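Local coordinates for UPF0678 fatty acid-binding protein-like protein ERS007657_00996 (Mycobacterium tuberculosis, PDB 6R3W) that binds heme b in a beta-barrel cleft and probably isomerises peroxynitrite to nitrate, helping to detoxify reactive nitrogen and oxygen species, at residues A[20-25]-A[34-39]; A[26-31]-A[148-153]; A[87-92]-A[116-121]; A[123-128]-A[143-148]. One frame throughout, in Å; residues are numbered along the deposited sequence. Where two conformers were deposited one is given.

Contact 1: residues A[20-25]-A[34-39]; sequences AGRGAG and EYLEEV. With HEM (protoporphyrin IX containing Fe), chain B.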
# COMPACT_ATOMS: atom_id res chain seq x y z
N ALA A 20 6.53 4.50 10.47
CA ALA A 20 5.41 4.64 11.42
C ALA A 20 4.78 6.01 11.24
O ALA A 20 5.51 6.98 11.03
CB ALA A 20 5.87 4.44 12.85
N GLY A 21 3.47 6.08 11.37
CA GLY A 21 2.78 7.36 11.33
C GLY A 21 1.30 7.19 11.50
O GLY A 21 0.87 6.35 12.32
N ARG A 22 0.54 8.02 10.82
CA ARG A 22 -0.87 8.24 11.12
C ARG A 22 -1.58 8.62 9.84
O ARG A 22 -0.99 9.32 8.98
CB ARG A 22 -0.98 9.27 12.23
CG ARG A 22 -2.40 9.70 12.59
CD ARG A 22 -2.43 10.56 13.86
NE ARG A 22 -3.72 11.18 14.05
CZ ARG A 22 -4.02 11.97 15.09
NH1 ARG A 22 -3.14 12.11 16.05
NH2 ARG A 22 -5.18 12.60 15.15
N GLY A 23 -2.84 8.22 9.74
CA GLY A 23 -3.66 8.62 8.60
C GLY A 23 -5.12 8.69 8.95
O GLY A 23 -5.47 8.74 10.16
N ALA A 24 -5.94 8.79 7.93
CA ALA A 24 -7.39 8.95 8.10
C ALA A 24 -8.10 8.34 6.92
O ALA A 24 -7.46 8.12 5.86
CB ALA A 24 -7.74 10.40 8.28
N GLY A 25 -9.38 8.13 7.06
CA GLY A 25 -10.15 7.51 5.99
C GLY A 25 -11.62 7.75 6.11
O GLY A 25 -12.10 8.30 7.12
N GLU A 34 -9.78 7.65 11.92
CA GLU A 34 -8.32 7.82 11.79
C GLU A 34 -7.60 6.61 12.38
O GLU A 34 -8.23 5.82 13.10
CB GLU A 34 -7.89 9.16 12.41
CG GLU A 34 -8.32 9.37 13.85
CD GLU A 34 -7.98 10.75 14.37
OE1 GLU A 34 -7.22 11.47 13.67
OE2 GLU A 34 -8.34 11.05 15.51
N TYR A 35 -6.31 6.51 12.12
CA TYR A 35 -5.54 5.31 12.46
C TYR A 35 -4.07 5.66 12.61
O TYR A 35 -3.58 6.60 11.95
CB TYR A 35 -5.76 4.20 11.41
CG TYR A 35 -5.38 4.57 10.00
CD1 TYR A 35 -4.14 4.26 9.49
CD2 TYR A 35 -6.32 5.12 9.14
CE1 TYR A 35 -3.81 4.53 8.17
CE2 TYR A 35 -6.00 5.42 7.82
CZ TYR A 35 -4.75 5.10 7.32
OH TYR A 35 -4.46 5.35 6.00
N LEU A 36 -3.38 4.82 13.38
CA LEU A 36 -1.91 4.73 13.42
C LEU A 36 -1.48 3.57 12.54
O LEU A 36 -2.24 2.59 12.43
CB LEU A 36 -1.44 4.54 14.86
CG LEU A 36 -1.89 5.61 15.84
CD1 LEU A 36 -1.35 5.32 17.24
CD2 LEU A 36 -1.45 6.98 15.37
N GLU A 37 -0.31 3.68 11.92
CA GLU A 37 0.15 2.71 10.93
C GLU A 37 1.62 2.42 11.15
O GLU A 37 2.40 3.38 11.30
CB GLU A 37 -0.10 3.24 9.52
CG GLU A 37 0.42 2.34 8.42
CD GLU A 37 -0.10 2.70 7.05
OE1 GLU A 37 -0.83 3.70 6.93
OE2 GLU A 37 0.26 1.98 6.09
N GLU A 38 1.98 1.14 11.06
CA GLU A 38 3.37 0.65 11.05
C GLU A 38 3.55 -0.19 9.79
O GLU A 38 2.75 -1.13 9.57
CB GLU A 38 3.67 -0.18 12.30
CG GLU A 38 3.48 0.56 13.60
CD GLU A 38 4.78 1.07 14.21
OE1 GLU A 38 5.86 0.72 13.67
OE2 GLU A 38 4.71 1.85 15.19
N VAL A 39 4.62 0.08 9.04
CA VAL A 39 4.96 -0.64 7.80
C VAL A 39 6.40 -1.12 7.87
O VAL A 39 7.26 -0.38 8.40
CB VAL A 39 4.72 0.27 6.59
CG1 VAL A 39 5.54 -0.16 5.40
CG2 VAL A 39 3.24 0.37 6.27
CHA HEM B . -14.63 0.18 5.88
CHB HEM B . -10.47 1.21 8.05
CHC HEM B . -8.00 -0.43 4.19
CHD HEM B . -12.19 -1.91 2.23
C1A HEM B . -13.70 0.59 6.79
C2A HEM B . -14.02 1.06 8.11
C3A HEM B . -12.85 1.34 8.72
C4A HEM B . -11.81 1.07 7.79
CMA HEM B . -12.66 1.82 10.13
CAA HEM B . -15.41 1.20 8.70
CBA HEM B . -15.65 0.15 9.78
CGA HEM B . -15.58 -1.22 9.19
O1A HEM B . -14.74 -2.03 9.65
O2A HEM B . -16.37 -1.56 8.30
C1B HEM B . -9.44 0.90 7.16
C2B HEM B . -8.05 1.06 7.47
C3B HEM B . -7.33 0.64 6.36
C4B HEM B . -8.33 0.15 5.40
CMB HEM B . -7.48 1.60 8.76
CAB HEM B . -5.88 0.65 6.10
CBB HEM B . -5.09 1.57 6.62
C1C HEM B . -8.93 -1.02 3.34
C2C HEM B . -8.62 -1.71 2.14
C3C HEM B . -9.80 -2.18 1.63
C4C HEM B . -10.86 -1.69 2.47
CMC HEM B . -7.24 -1.85 1.59
CAC HEM B . -10.02 -3.07 0.47
CBC HEM B . -9.25 -4.15 0.24
C1D HEM B . -13.20 -1.40 3.04
C2D HEM B . -14.63 -1.62 2.77
C3D HEM B . -15.29 -1.06 3.77
C4D HEM B . -14.29 -0.46 4.67
CMD HEM B . -15.21 -2.41 1.63
CAD HEM B . -16.72 -1.38 4.13
CBD HEM B . -17.63 -0.38 3.61
CGD HEM B . -19.08 -0.77 3.93
O1D HEM B . -19.47 -1.66 4.76
O2D HEM B . -19.87 -0.19 3.34
NA HEM B . -12.32 0.59 6.64
NB HEM B . -9.55 0.35 5.93
NC HEM B . -10.29 -0.98 3.51
ND HEM B . -13.03 -0.70 4.21
FE HEM B . -11.35 -0.12 5.03
O HOH W 1 -5.40 11.19 11.60
O HOH W 2 -11.23 -2.03 6.01
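G23 O is gripped by two donors, the backbone N of Y35 at 3.1 Å and water 1 at 2.8 Å. The same water accepts from R22 NE and donates to E34 OE1, tying the backbone to a charged pair beside it. In the conformer of E34 described, OE1 also meets R22 NH2 at 2.8 Å in a salt bridge; the nitrogen lies above the carboxylate plane, and the two flat groups are turned 80° apart. E34 has a second conformer, so this link may not be constant. L36 packs its CD2 against R22 CB, 3.9 Å away, since the arginine's aliphatic part offers a greasy flank.

On the other face of this antiparallel hairpin, which holds part of the GXWXGXG motif, Y35 turns its ring back across the neighbouring strand (chi1 59°). G23 CA makes a CH-pi contact over one ring face, 4.0 Å from the centroid, while the heme vinyl carbon CBB approaches the opposite face, 3.6 Å from Y35 CE1. Lacking a side chain, G23 lets the ring lie directly on backbone. Y35 OH and E37 OE1 both bond to Y141 OH. The outer face thus carries a water-bridged ion pair, the inner one a ring between glycine and heme beside a buried carboxylate.

Contact 2: residues A[26-31]-A[148-153]; sequences KYPTIR and VGQPLQ. With HEM (protoporphyrin IX containing Fe), chain B.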
# COMPACT_ATOMS: atom_id res chain seq x y z
N LYS A 26 -12.32 7.32 5.09
CA LYS A 26 -13.74 7.62 4.91
C LYS A 26 -14.28 6.75 3.79
O LYS A 26 -13.49 6.17 3.02
CB LYS A 26 -13.92 9.12 4.63
CG LYS A 26 -13.27 9.64 3.35
CD LYS A 26 -13.72 11.07 3.00
CE LYS A 26 -13.04 11.62 1.77
NZ LYS A 26 -11.82 12.36 2.13
N TYR A 27 -15.59 6.68 3.70
CA TYR A 27 -16.29 6.12 2.54
C TYR A 27 -17.75 6.46 2.69
O TYR A 27 -18.23 6.63 3.80
CB TYR A 27 -16.10 4.61 2.41
CG TYR A 27 -16.00 4.12 0.99
CD1 TYR A 27 -15.02 4.60 0.13
CD2 TYR A 27 -16.90 3.21 0.47
CE1 TYR A 27 -14.95 4.20 -1.20
CE2 TYR A 27 -16.86 2.81 -0.86
CZ TYR A 27 -15.88 3.31 -1.71
OH TYR A 27 -15.86 2.95 -3.03
N PRO A 28 -18.54 6.53 1.60
CA PRO A 28 -19.89 7.04 1.74
C PRO A 28 -20.77 6.17 2.65
O PRO A 28 -21.78 6.65 3.16
CB PRO A 28 -20.40 7.05 0.31
CG PRO A 28 -19.18 7.37 -0.49
CD PRO A 28 -18.08 6.58 0.20
N THR A 29 -20.40 4.91 2.79
CA THR A 29 -21.23 3.90 3.48
C THR A 29 -20.87 3.79 4.96
O THR A 29 -21.51 2.98 5.66
CB THR A 29 -21.06 2.54 2.79
OG1 THR A 29 -19.65 2.31 2.73
CG2 THR A 29 -21.67 2.50 1.41
N ILE A 30 -19.86 4.55 5.41
CA ILE A 30 -19.30 4.39 6.78
C ILE A 30 -19.11 5.77 7.40
O ILE A 30 -19.20 6.77 6.69
CB ILE A 30 -17.97 3.61 6.77
CG1 ILE A 30 -16.85 4.43 6.10
CG2 ILE A 30 -18.16 2.25 6.11
CD1 ILE A 30 -15.50 3.77 6.09
N ARG A 31 -18.73 5.78 8.67
CA ARG A 31 -18.33 7.03 9.33
C ARG A 31 -16.83 7.23 9.17
O ARG A 31 -16.05 6.27 9.16
CB ARG A 31 -18.71 7.03 10.81
CG ARG A 31 -20.21 6.92 11.03
CD ARG A 31 -20.92 8.20 10.62
NE ARG A 31 -20.55 9.34 11.46
CZ ARG A 31 -21.03 9.57 12.68
NH1 ARG A 31 -21.89 8.73 13.23
NH2 ARG A 31 -20.60 10.61 13.38
N VAL A 148 -18.91 -1.57 -2.97
CA VAL A 148 -20.23 -1.52 -2.27
C VAL A 148 -21.08 -0.40 -2.91
O VAL A 148 -21.73 0.40 -2.18
CB VAL A 148 -20.06 -1.40 -0.74
CG1 VAL A 148 -19.44 -2.66 -0.16
CG2 VAL A 148 -19.28 -0.17 -0.31
N GLY A 149 -21.14 -0.38 -4.24
CA GLY A 149 -22.07 0.48 -4.99
C GLY A 149 -21.56 1.88 -5.21
O GLY A 149 -22.29 2.67 -5.81
N GLN A 150 -20.35 2.19 -4.74
CA GLN A 150 -19.82 3.57 -4.81
C GLN A 150 -18.76 3.67 -5.90
O GLN A 150 -17.98 2.73 -6.09
CB GLN A 150 -19.24 4.00 -3.47
CG GLN A 150 -20.11 3.63 -2.28
CD GLN A 150 -21.49 4.22 -2.40
OE1 GLN A 150 -21.65 5.41 -2.61
NE2 GLN A 150 -22.48 3.35 -2.32
N PRO A 151 -18.66 4.82 -6.58
CA PRO A 151 -17.62 5.02 -7.57
C PRO A 151 -16.23 5.12 -6.91
O PRO A 151 -16.14 5.47 -5.74
CB PRO A 151 -18.03 6.31 -8.29
CG PRO A 151 -18.84 7.05 -7.24
CD PRO A 151 -19.58 5.97 -6.47
N LEU A 152 -15.20 4.94 -7.71
CA LEU A 152 -13.79 5.07 -7.28
C LEU A 152 -13.58 6.41 -6.61
O LEU A 152 -13.86 7.46 -7.24
CB LEU A 152 -12.90 4.91 -8.50
CG LEU A 152 -11.40 4.96 -8.23
CD1 LEU A 152 -10.92 3.71 -7.51
CD2 LEU A 152 -10.62 5.17 -9.54
N GLN A 153 -13.08 6.41 -5.38
CA GLN A 153 -12.91 7.63 -4.59
C GLN A 153 -12.01 7.35 -3.38
O GLN A 153 -11.82 6.18 -3.03
CB GLN A 153 -14.27 8.17 -4.15
CG GLN A 153 -15.01 7.24 -3.22
CD GLN A 153 -16.40 7.74 -2.97
OE1 GLN A 153 -16.62 8.59 -2.10
NE2 GLN A 153 -17.35 7.21 -3.75
CHA HEM B . -14.63 0.18 5.88
CHB HEM B . -10.47 1.21 8.05
CHC HEM B . -8.00 -0.43 4.19
CHD HEM B . -12.19 -1.91 2.23
C1A HEM B . -13.70 0.59 6.79
C2A HEM B . -14.02 1.06 8.11
C3A HEM B . -12.85 1.34 8.72
C4A HEM B . -11.81 1.07 7.79
CMA HEM B . -12.66 1.82 10.13
CAA HEM B . -15.41 1.20 8.70
CBA HEM B . -15.65 0.15 9.78
CGA HEM B . -15.58 -1.22 9.19
O1A HEM B . -14.74 -2.03 9.65
O2A HEM B . -16.37 -1.56 8.30
C1B HEM B . -9.44 0.90 7.16
C2B HEM B . -8.05 1.06 7.47
C3B HEM B . -7.33 0.64 6.36
C4B HEM B . -8.33 0.15 5.40
CMB HEM B . -7.48 1.60 8.76
CAB HEM B . -5.88 0.65 6.10
CBB HEM B . -5.09 1.57 6.62
C1C HEM B . -8.93 -1.02 3.34
C2C HEM B . -8.62 -1.71 2.14
C3C HEM B . -9.80 -2.18 1.63
C4C HEM B . -10.86 -1.69 2.47
CMC HEM B . -7.24 -1.85 1.59
CAC HEM B . -10.02 -3.07 0.47
CBC HEM B . -9.25 -4.15 0.24
C1D HEM B . -13.20 -1.40 3.04
C2D HEM B . -14.63 -1.62 2.77
C3D HEM B . -15.29 -1.06 3.77
C4D HEM B . -14.29 -0.46 4.67
CMD HEM B . -15.21 -2.41 1.63
CAD HEM B . -16.72 -1.38 4.13
CBD HEM B . -17.63 -0.38 3.61
CGD HEM B . -19.08 -0.77 3.93
O1D HEM B . -19.47 -1.66 4.76
O2D HEM B . -19.87 -0.19 3.34
NA HEM B . -12.32 0.59 6.64
NB HEM B . -9.55 0.35 5.93
NC HEM B . -10.29 -0.98 3.51
ND HEM B . -13.03 -0.70 4.21
FE HEM B . -11.35 -0.12 5.03
O HOH W 2 -11.23 -2.03 6.01
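Q150 reaches the 26-31 loop with every part of its side chain. Its CB lies 3.6 Å from Y27 OH, and CG is as close to Y27 CE2. A bend about CB-CG (chi2 -57°) then carries the amide past the tyrosine toward the next two residues. There OE1 faces P28 CB at 3.6 Å, and NE2, beside T29 CG2, turns back to V148 O in a nearly straight bond of 3.0 Å, with the acceptor in the plane of the Q150 amide. Glutamine suits the place because its methylenes pack against the CE2 and OH end of the tyrosine while its amide ties down its own loop.

The partner is a type I beta turn from Y27 to I30 at the rim of the heme cleft of the barrel. Its threonine reaches the cofactor: T29 OG1 donates to heme O2D at 2.6 Å, and I30 CD1 packs near the base of the other propionate. V148 CG2 comes to the edge of the Y27 ring, while Y27 OH is held by M145 O. Just ahead of the turn, K26 O accepts from ND1 of H155, the probable axial ligand, and may so help to orient it. On the turn's other flank, Q153 OE1 rests 3.3 Å from P28 CG, its amide steadied by Q153 NE2 bonding to P151 O.

Contact 3: residues A[87-92]-A[116-121]; sequences SGITEI and IGLAPT
The flat groups that meet between G88-T90 and G117-A119 are peptide units, joined by N-H to C=O bonds, with I89, I116 and L118 on one face of the two-strand ribbon and T90 on the other. They belong to the open end of the antiparallel hairpin formed by strands 89-100 and 103-118 of the barrel. T90 and G117 are a hydrogen-bonded pair: T90 N reaches G117 O at 2.9 Å, and G117 N, well above the carbonyl plane of T90, returns a bond to T90 O at 3.0 Å. Two CA-H...O contacts, from I89 CA to G117 O and from I116 CA to T90 O, fill in between these bonds.

G88 and I89 both face H85 on the other neighbouring strand, forming a G1 beta bulge. Glycine suits its first position, since the backbone there adopts a positive phi (88°) that a side chain would crowd against the preceding carbonyl. I89 and L118, a non-hydrogen-bonded pair, run side by side in the same direction, with I89 CG1 and L118 CD2 3.9 Å apart. Branched and apolar, I89 also touches V125 and comes within about 4 Å of the heme, so this face turns toward the cofactor's cleft. Further along, E91 is buried; OE1 forms a salt bridge with R130 and a hydrogen bond with H85, although OE2 lies close to E93 OE2, a pairing that a shared proton might ease.

On the opposite face, T90 takes the rotamer (chi1 60°) that brings its hydroxyl over the bare G117 backbone, with OG1 3.3 Å from G117 CA. Where the strands end, A119 N bonds to G88 O at 2.8 Å, and A119 CB sits beside that same oxygen.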
# COMPACT_ATOMS: atom_id res chain seq x y z
N SER A 87 -9.68 -9.22 5.79
CA SER A 87 -11.11 -9.02 5.45
C SER A 87 -11.58 -10.05 4.40
O SER A 87 -12.73 -9.94 3.95
CB SER A 87 -11.31 -7.62 4.96
OG SER A 87 -10.39 -7.38 3.91
N GLY A 88 -10.70 -10.95 3.95
CA GLY A 88 -11.11 -11.95 2.94
C GLY A 88 -10.96 -11.47 1.51
O GLY A 88 -11.71 -11.97 0.63
N ILE A 89 -9.97 -10.62 1.27
CA ILE A 89 -9.79 -9.99 -0.05
C ILE A 89 -8.33 -10.14 -0.44
O ILE A 89 -7.43 -9.93 0.41
CB ILE A 89 -10.24 -8.51 0.01
CG1 ILE A 89 -11.73 -8.43 0.37
CG2 ILE A 89 -9.94 -7.84 -1.31
CD1 ILE A 89 -12.25 -7.04 0.52
N THR A 90 -8.08 -10.47 -1.70
CA THR A 90 -6.73 -10.38 -2.30
C THR A 90 -6.71 -9.26 -3.32
O THR A 90 -7.77 -8.90 -3.89
CB THR A 90 -6.32 -11.70 -2.95
OG1 THR A 90 -7.29 -11.98 -3.98
CG2 THR A 90 -6.22 -12.83 -1.95
N GLU A 91 -5.52 -8.75 -3.60
CA GLU A 91 -5.32 -7.53 -4.42
C GLU A 91 -4.03 -7.73 -5.22
O GLU A 91 -2.99 -8.03 -4.61
CB GLU A 91 -5.29 -6.29 -3.46
CG GLU A 91 -4.86 -4.97 -4.07
CD GLU A 91 -4.76 -3.85 -3.07
OE1 GLU A 91 -4.84 -4.11 -1.84
OE2 GLU A 91 -4.47 -2.69 -3.51
N ILE A 92 -4.06 -7.48 -6.53
CA ILE A 92 -2.85 -7.23 -7.33
C ILE A 92 -2.99 -5.88 -7.98
O ILE A 92 -3.94 -5.67 -8.76
CB ILE A 92 -2.59 -8.33 -8.36
CG1 ILE A 92 -2.52 -9.70 -7.71
CG2 ILE A 92 -1.33 -7.98 -9.13
CD1 ILE A 92 -2.29 -10.85 -8.69
N ILE A 116 -8.66 -8.33 -8.20
CA ILE A 116 -9.20 -8.47 -6.84
C ILE A 116 -9.82 -9.85 -6.71
O ILE A 116 -10.54 -10.27 -7.64
CB ILE A 116 -10.20 -7.34 -6.56
CG1 ILE A 116 -9.44 -6.01 -6.40
CG2 ILE A 116 -11.07 -7.66 -5.36
CD1 ILE A 116 -10.32 -4.81 -6.31
N GLY A 117 -9.58 -10.49 -5.60
CA GLY A 117 -10.31 -11.71 -5.23
C GLY A 117 -11.13 -11.49 -4.00
O GLY A 117 -10.65 -10.83 -3.05
N LEU A 118 -12.35 -12.00 -3.99
CA LEU A 118 -13.27 -11.86 -2.86
C LEU A 118 -13.62 -13.24 -2.32
O LEU A 118 -14.19 -14.06 -3.08
CB LEU A 118 -14.52 -11.13 -3.33
CG LEU A 118 -14.33 -9.76 -3.97
CD1 LEU A 118 -15.67 -9.23 -4.44
CD2 LEU A 118 -13.68 -8.79 -3.00
N ALA A 119 -13.42 -13.45 -1.04
CA ALA A 119 -13.90 -14.68 -0.40
C ALA A 119 -15.42 -14.64 -0.38
O ALA A 119 -16.03 -13.57 -0.53
CB ALA A 119 -13.36 -14.79 1.00
N PRO A 120 -16.11 -15.78 -0.14
CA PRO A 120 -17.57 -15.79 -0.16
C PRO A 120 -18.20 -14.80 0.81
O PRO A 120 -19.26 -14.27 0.50
CB PRO A 120 -17.90 -17.26 0.18
CG PRO A 120 -16.73 -18.03 -0.38
CD PRO A 120 -15.55 -17.15 -0.06
N THR A 121 -17.52 -14.51 1.91
CA THR A 121 -18.06 -13.66 3.00
C THR A 121 -17.48 -12.24 2.95
O THR A 121 -17.80 -11.46 3.85
CB THR A 121 -17.84 -14.31 4.38
OG1 THR A 121 -16.45 -14.48 4.63
CG2 THR A 121 -18.57 -15.63 4.52

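Contact 4: residues A[123-128]-A[143-148]; sequences KEVTAL and LQMRAV. With HEM (protoporphyrin IX containing Fe), chain B.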
# COMPACT_ATOMS: atom_id res chain seq x y z
N LYS A 123 -16.82 -8.26 1.72
CA LYS A 123 -17.50 -7.11 1.10
C LYS A 123 -17.09 -7.00 -0.37
O LYS A 123 -15.97 -7.39 -0.73
CB LYS A 123 -17.14 -5.83 1.84
CG LYS A 123 -17.48 -5.83 3.32
CD LYS A 123 -18.93 -5.63 3.60
CE LYS A 123 -19.22 -5.43 5.07
NZ LYS A 123 -18.61 -4.18 5.59
N GLU A 124 -17.93 -6.37 -1.17
CA GLU A 124 -17.72 -6.30 -2.64
C GLU A 124 -16.84 -5.09 -2.98
O GLU A 124 -17.35 -4.01 -3.29
CB GLU A 124 -19.04 -6.24 -3.39
CG GLU A 124 -19.93 -7.44 -3.15
CD GLU A 124 -20.98 -7.22 -2.10
OE1 GLU A 124 -20.85 -6.23 -1.33
OE2 GLU A 124 -21.86 -8.08 -1.98
N VAL A 125 -15.56 -5.33 -3.06
CA VAL A 125 -14.54 -4.37 -3.57
C VAL A 125 -14.22 -4.75 -5.01
O VAL A 125 -13.95 -5.95 -5.27
CB VAL A 125 -13.29 -4.42 -2.69
CG1 VAL A 125 -12.24 -3.48 -3.22
CG2 VAL A 125 -13.62 -4.11 -1.24
N THR A 126 -14.24 -3.78 -5.91
CA THR A 126 -13.98 -4.06 -7.33
C THR A 126 -12.77 -3.32 -7.89
O THR A 126 -12.30 -3.73 -8.93
CB THR A 126 -15.21 -3.83 -8.20
OG1 THR A 126 -15.58 -2.46 -8.17
CG2 THR A 126 -16.37 -4.71 -7.78
N ALA A 127 -12.33 -2.23 -7.27
CA ALA A 127 -11.06 -1.59 -7.72
C ALA A 127 -10.37 -0.91 -6.56
O ALA A 127 -11.04 -0.34 -5.68
CB ALA A 127 -11.29 -0.63 -8.87
N LEU A 128 -9.04 -0.89 -6.64
CA LEU A 128 -8.17 -0.15 -5.70
C LEU A 128 -7.06 0.53 -6.48
O LEU A 128 -6.45 -0.12 -7.35
CB LEU A 128 -7.58 -1.11 -4.67
CG LEU A 128 -8.60 -1.76 -3.74
CD1 LEU A 128 -8.04 -3.00 -3.08
CD2 LEU A 128 -9.12 -0.78 -2.71
N LEU A 143 -5.13 6.10 -1.08
CA LEU A 143 -5.77 4.91 -1.65
C LEU A 143 -7.18 5.27 -2.02
O LEU A 143 -7.92 5.79 -1.17
CB LEU A 143 -5.69 3.73 -0.66
CG LEU A 143 -6.34 2.44 -1.13
CD1 LEU A 143 -5.62 1.24 -0.53
CD2 LEU A 143 -7.82 2.40 -0.78
N GLN A 144 -7.52 5.00 -3.26
CA GLN A 144 -8.91 5.12 -3.73
C GLN A 144 -9.52 3.74 -3.93
O GLN A 144 -8.79 2.78 -4.26
CB GLN A 144 -8.98 5.97 -5.00
CG GLN A 144 -8.48 7.38 -4.79
CD GLN A 144 -9.02 8.31 -5.84
OE1 GLN A 144 -9.01 8.00 -7.04
NE2 GLN A 144 -9.45 9.49 -5.41
N MET A 145 -10.81 3.64 -3.69
CA MET A 145 -11.54 2.36 -3.71
C MET A 145 -12.85 2.53 -4.48
O MET A 145 -13.52 3.54 -4.29
CB MET A 145 -11.81 1.91 -2.29
CG MET A 145 -12.59 0.63 -2.20
SD MET A 145 -12.57 -0.08 -0.54
CE MET A 145 -13.54 1.12 0.38
N ARG A 146 -13.19 1.54 -5.28
CA ARG A 146 -14.52 1.33 -5.89
C ARG A 146 -15.11 0.09 -5.24
O ARG A 146 -14.49 -0.97 -5.32
CB ARG A 146 -14.37 1.15 -7.40
CG ARG A 146 -15.68 1.09 -8.17
CD ARG A 146 -15.45 0.93 -9.68
NE ARG A 146 -14.92 -0.39 -10.02
CZ ARG A 146 -14.08 -0.65 -11.04
NH1 ARG A 146 -13.51 0.31 -11.73
NH2 ARG A 146 -13.78 -1.91 -11.33
N ALA A 147 -16.20 0.25 -4.52
CA ALA A 147 -16.72 -0.83 -3.67
C ALA A 147 -18.16 -0.52 -3.27
O ALA A 147 -18.52 0.65 -3.22
CB ALA A 147 -15.88 -1.01 -2.43
N VAL A 148 -18.91 -1.57 -2.97
CA VAL A 148 -20.23 -1.52 -2.27
C VAL A 148 -21.08 -0.40 -2.91
O VAL A 148 -21.73 0.40 -2.18
CB VAL A 148 -20.06 -1.40 -0.74
CG1 VAL A 148 -19.44 -2.66 -0.16
CG2 VAL A 148 -19.28 -0.17 -0.31
CHA HEM B . -14.63 0.18 5.88
CHB HEM B . -10.47 1.21 8.05
CHC HEM B . -8.00 -0.43 4.19
CHD HEM B . -12.19 -1.91 2.23
C1A HEM B . -13.70 0.59 6.79
C2A HEM B . -14.02 1.06 8.11
C3A HEM B . -12.85 1.34 8.72
C4A HEM B . -11.81 1.07 7.79
CMA HEM B . -12.66 1.82 10.13
CAA HEM B . -15.41 1.20 8.70
CBA HEM B . -15.65 0.15 9.78
CGA HEM B . -15.58 -1.22 9.19
O1A HEM B . -14.74 -2.03 9.65
O2A HEM B . -16.37 -1.56 8.30
C1B HEM B . -9.44 0.90 7.16
C2B HEM B . -8.05 1.06 7.47
C3B HEM B . -7.33 0.64 6.36
C4B HEM B . -8.33 0.15 5.40
CMB HEM B . -7.48 1.60 8.76
CAB HEM B . -5.88 0.65 6.10
CBB HEM B . -5.09 1.57 6.62
C1C HEM B . -8.93 -1.02 3.34
C2C HEM B . -8.62 -1.71 2.14
C3C HEM B . -9.80 -2.18 1.63
C4C HEM B . -10.86 -1.69 2.47
CMC HEM B . -7.24 -1.85 1.59
CAC HEM B . -10.02 -3.07 0.47
CBC HEM B . -9.25 -4.15 0.24
C1D HEM B . -13.20 -1.40 3.04
C2D HEM B . -14.63 -1.62 2.77
C3D HEM B . -15.29 -1.06 3.77
C4D HEM B . -14.29 -0.46 4.67
CMD HEM B . -15.21 -2.41 1.63
CAD HEM B . -16.72 -1.38 4.13
CBD HEM B . -17.63 -0.38 3.61
CGD HEM B . -19.08 -0.77 3.93
O1D HEM B . -19.47 -1.66 4.76
O2D HEM B . -19.87 -0.19 3.34
NA HEM B . -12.32 0.59 6.64
NB HEM B . -9.55 0.35 5.93
NC HEM B . -10.29 -0.98 3.51
ND HEM B . -13.03 -0.70 4.21
FE HEM B . -11.35 -0.12 5.03
O HOH W 2 -11.23 -2.03 6.01
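R146 and the pair T126-A127 face each other in a classic beta bulge, set in the antiparallel hairpin of strands 125-135 and 138-147 on the barrel wall that carries the heme. Backbone bonds define it: R146 O accepts from both T126 N, at 2.9 Å, and A127 N, at 3.2 Å, while R146 N bonds to A127 O. Beyond the bulge, V148 N reaches E124 O and closes the strand end.

The polar side-chain bond runs across the same bulge. R146 NE donates to T126 OG1 at 2.9 Å, nearly straight at 171°, with the oxygen at the edge of the guanidinium and in its plane. This holds the group flat above A127, whose CB lies over its centre, 3.5 Å from R146 CZ. Alanine suits the position because its small methyl fits under the flat cation.

Apolar contacts occupy the inward face. L128 CD2 lies alongside M145 CG at 3.8 Å, and V125 CG2 touches A147 CB. These side chains also line the heme: V125 meets methyl CMD at its rim, L128 meets vinyl carbon CBC, and M145, which also touches H155, the probable axial ligand, lies against the macrocycle. With CG anti to the backbone N (chi1 178°), M145 extends inward until SD is 3.3 Å from heme CHD.

Charge is met at the cleft's mouth, where the long, flexible K123 bends back so that NZ donates to propionate oxygen O1D at 2.8 Å.

Overall arrangement
Contacts 1, 3 and 4 are hairpin pairings within one ten-stranded antiparallel barrel, whereas contact 2 joins a turn to an irregular connection at its rim. Contacts 1 and 4 are partly buried and put apolar or aromatic groups against the heme, with R22 and E34, or R146, on the opposite face; contacts 2 and 3 lie at the surface. Contact 3 relies mainly on backbone bonds, while contact 2 has no hydrogen bond between its segments and depends on packing. Contacts 2 and 4 share V148 and are joined by Y27 OH with M145 O; each supplies a donor to the same propionate. I116, in the conformer described, packs contact 3 onto the 125-127 backbone of contact 4. Contact 1 stands about 19 Å from contact 4, centre to centre.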